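Local atomic coordinates of N-acetylmuramoyl-L-alanine amidase (PDB entry 4RN7), a protein that probably cleaves, as a zinc-dependent hydrolase, the amide bond between N-acetylmuramoyl and L-alanine in cell-wall peptidoglycan, and is represented here by its amidase domain. Residues 110-115 with 127-132. Sequence-based numbering, arbitrary orientation.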
loop_
_atom_site.group_PDB
_atom_site.type_symbol
_atom_site.label_atom_id
_atom_site.label_comp_id
_atom_site.label_asym_id
_atom_site.label_seq_id
_atom_site.Cartn_x
_atom_site.Cartn_y
_atom_site.Cartn_z
ATOM N N LEU A 110 11.242 -6.839 1.226
ATOM C CA LEU A 110 10.124 -6.170 1.895
ATOM C C LEU A 110 8.791 -6.597 1.280
ATOM O O LEU A 110 7.832 -6.898 1.993
ATOM C CB LEU A 110 10.287 -4.646 1.801
ATOM C CG LEU A 110 9.119 -3.762 2.253
ATOM C CD1 LEU A 110 8.796 -3.965 3.734
ATOM C CD2 LEU A 110 9.416 -2.293 1.964
ATOM N N ALA A 111 8.745 -6.627 -0.050
ATOM C CA ALA A 111 7.548 -7.022 -0.781
ATOM C C ALA A 111 7.109 -8.441 -0.428
ATOM O O ALA A 111 5.928 -8.684 -0.185
ATOM C CB ALA A 111 7.779 -6.897 -2.288
ATOM N N GLN A 112 8.051 -9.379 -0.415
ATOM C CA GLN A 112 7.696 -10.765 -0.131
ATOM C C GLN A 112 7.208 -10.942 1.308
ATOM O O GLN A 112 6.230 -11.654 1.560
ATOM C CB GLN A 112 8.864 -11.710 -0.421
ATOM C CG GLN A 112 8.488 -13.184 -0.309
ATOM C CD GLN A 112 7.389 -13.589 -1.286
ATOM O OE1 GLN A 112 7.663 -13.891 -2.447
ATOM N NE2 GLN A 112 6.139 -13.592 -0.818
ATOM N N THR A 113 7.889 -10.293 2.250
ATOM C CA THR A 113 7.524 -10.401 3.659
ATOM C C THR A 113 6.122 -9.832 3.906
ATOM O O THR A 113 5.278 -10.491 4.528
ATOM C CB THR A 113 8.574 -9.722 4.557
ATOM O OG1 THR A 113 9.836 -10.368 4.362
ATOM C CG2 THR A 113 8.186 -9.824 6.022
ATOM N N VAL A 114 5.877 -8.626 3.400
ATOM C CA VAL A 114 4.559 -8.006 3.524
ATOM C C VAL A 114 3.483 -8.841 2.816
ATOM O O VAL A 114 2.447 -9.156 3.409
ATOM C CB VAL A 114 4.570 -6.553 3.025
ATOM C CG1 VAL A 114 3.145 -6.029 2.835
ATOM C CG2 VAL A 114 5.344 -5.665 4.012
ATOM N N GLN A 115 3.738 -9.223 1.567
ATOM C CA GLN A 115 2.785 -10.064 0.821
ATOM C C GLN A 115 2.419 -11.366 1.543
ATOM O O GLN A 115 1.236 -11.695 1.678
ATOM C CB GLN A 115 3.322 -10.371 -0.580
ATOM C CG GLN A 115 2.460 -11.341 -1.386
ATOM C CD GLN A 115 1.223 -10.681 -1.965
ATOM O OE1 GLN A 115 1.145 -9.456 -2.065
ATOM N NE2 GLN A 115 0.245 -11.498 -2.357
ATOM N N ARG A 127 -1.424 -13.432 -5.151
ATOM C CA ARG A 127 -0.974 -13.118 -6.504
ATOM C C ARG A 127 0.541 -12.898 -6.564
ATOM O O ARG A 127 1.095 -12.664 -7.642
ATOM C CB ARG A 127 -1.714 -11.893 -7.053
ATOM C CG ARG A 127 -3.228 -12.072 -7.135
ATOM C CD ARG A 127 -3.932 -10.810 -7.639
ATOM N NE ARG A 127 -3.562 -10.473 -9.012
ATOM C CZ ARG A 127 -4.190 -10.944 -10.083
ATOM N NH1 ARG A 127 -5.218 -11.772 -9.948
ATOM N NH2 ARG A 127 -3.789 -10.598 -11.294
ATOM N N GLY A 128 1.204 -12.985 -5.412
ATOM C CA GLY A 128 2.657 -12.913 -5.360
ATOM C C GLY A 128 3.190 -11.497 -5.430
ATOM O O GLY A 128 2.451 -10.537 -5.209
ATOM N N ILE A 129 4.479 -11.376 -5.738
ATOM C CA ILE A 129 5.124 -10.073 -5.857
ATOM C C ILE A 129 5.520 -9.829 -7.312
ATOM O O ILE A 129 5.755 -10.783 -8.068
ATOM C CB ILE A 129 6.348 -9.960 -4.930
ATOM C CG1 ILE A 129 7.440 -10.959 -5.334
ATOM C CG2 ILE A 129 5.927 -10.184 -3.482
ATOM C CD1 ILE A 129 8.743 -10.793 -4.552
ATOM N N VAL A 130 5.578 -8.556 -7.703
ATOM C CA VAL A 130 5.749 -8.174 -9.105
ATOM C C VAL A 130 6.715 -6.996 -9.220
ATOM O O VAL A 130 6.621 -6.046 -8.449
ATOM C CB VAL A 130 4.402 -7.701 -9.711
ATOM C CG1 VAL A 130 4.543 -7.450 -11.199
ATOM C CG2 VAL A 130 3.301 -8.709 -9.450
ATOM N N GLU A 131 7.636 -7.050 -10.178
ATOM C CA GLU A 131 8.403 -5.856 -10.517
ATOM C C GLU A 131 7.520 -4.882 -11.289
ATOM O O GLU A 131 6.776 -5.280 -12.196
ATOM C CB GLU A 131 9.621 -6.217 -11.371
ATOM C CG GLU A 131 10.756 -6.860 -10.592
ATOM C CD GLU A 131 11.861 -7.374 -11.490
ATOM O OE1 GLU A 131 11.560 -7.788 -12.634
ATOM O OE2 GLU A 131 13.031 -7.371 -11.054
ATOM N N ASN A 132 7.617 -3.603 -10.952
ATOM C CA ASN A 132 6.850 -2.588 -11.657
ATOM C C ASN A 132 7.579 -1.256 -11.625
ATOM O O ASN A 132 8.084 -0.846 -10.581
ATOM C CB ASN A 132 5.464 -2.431 -11.037
ATOM C CG ASN A 132 4.527 -1.610 -11.908
ATOM O OD1 ASN A 132 4.655 -0.388 -12.002
ATOM N ND2 ASN A 132 3.573 -2.282 -12.548
#
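Arg127 meets the helix only through its backbone, where its N lies 3.8 Å from Gln115 NE2. Its guanidinium group leads away from the helix: NE forms a salt bridge with Glu96 and NH1 bonds to Thr93 O. Gly128 comes next, and the side-chain amide of Gln115 presents its face to the Gly128 backbone. Gly128 O sits over Gln115 CD at 3.5 Å, and NE2 is 3.5 Å from Gly128 N. No hydrogen bond crosses between the two segments; met face-on, this amide gives none to Gly128 O. The amide is instead held by OE1 to Thr97 OG1 and by NE2 to Ile95 O and Asp126 OD1. Asp126 OD1 also takes the N-H of Gly128, so one carboxylate oxygen ties both sides of the contact together. Gln115 is buried, and these bonds satisfy both ends of its amide.

The two segments belong to a beta-alpha-beta unit formed by strand 95-99, helix 107-122 and strand 126-131. This is a beta-alpha-beta crossover between parallel, neighbouring strands of the amidase domain, and strand 126-131 is an edge of its mixed sheet. The axes of 110-115 and 127-131 run nearly antiparallel, at 160°, and come within 8.1 Å.

Ile129 is the main apolar side chain facing the helix. Its CG2, anti to the carbonyl carbon, sits 3.6 Å from Ala111 O and 4.0 Å from Ala111 CB. Gln115 CB touches the same methyl at 3.9 Å. The other branch, with CG1 between the backbone N and the carbonyl carbon (chi1 64°), carries CD1 to 3.9 Å from Gln112 OE1. There the two side chains cross at about a right angle, while Gln112 NE2 bonds to Ser116 OG.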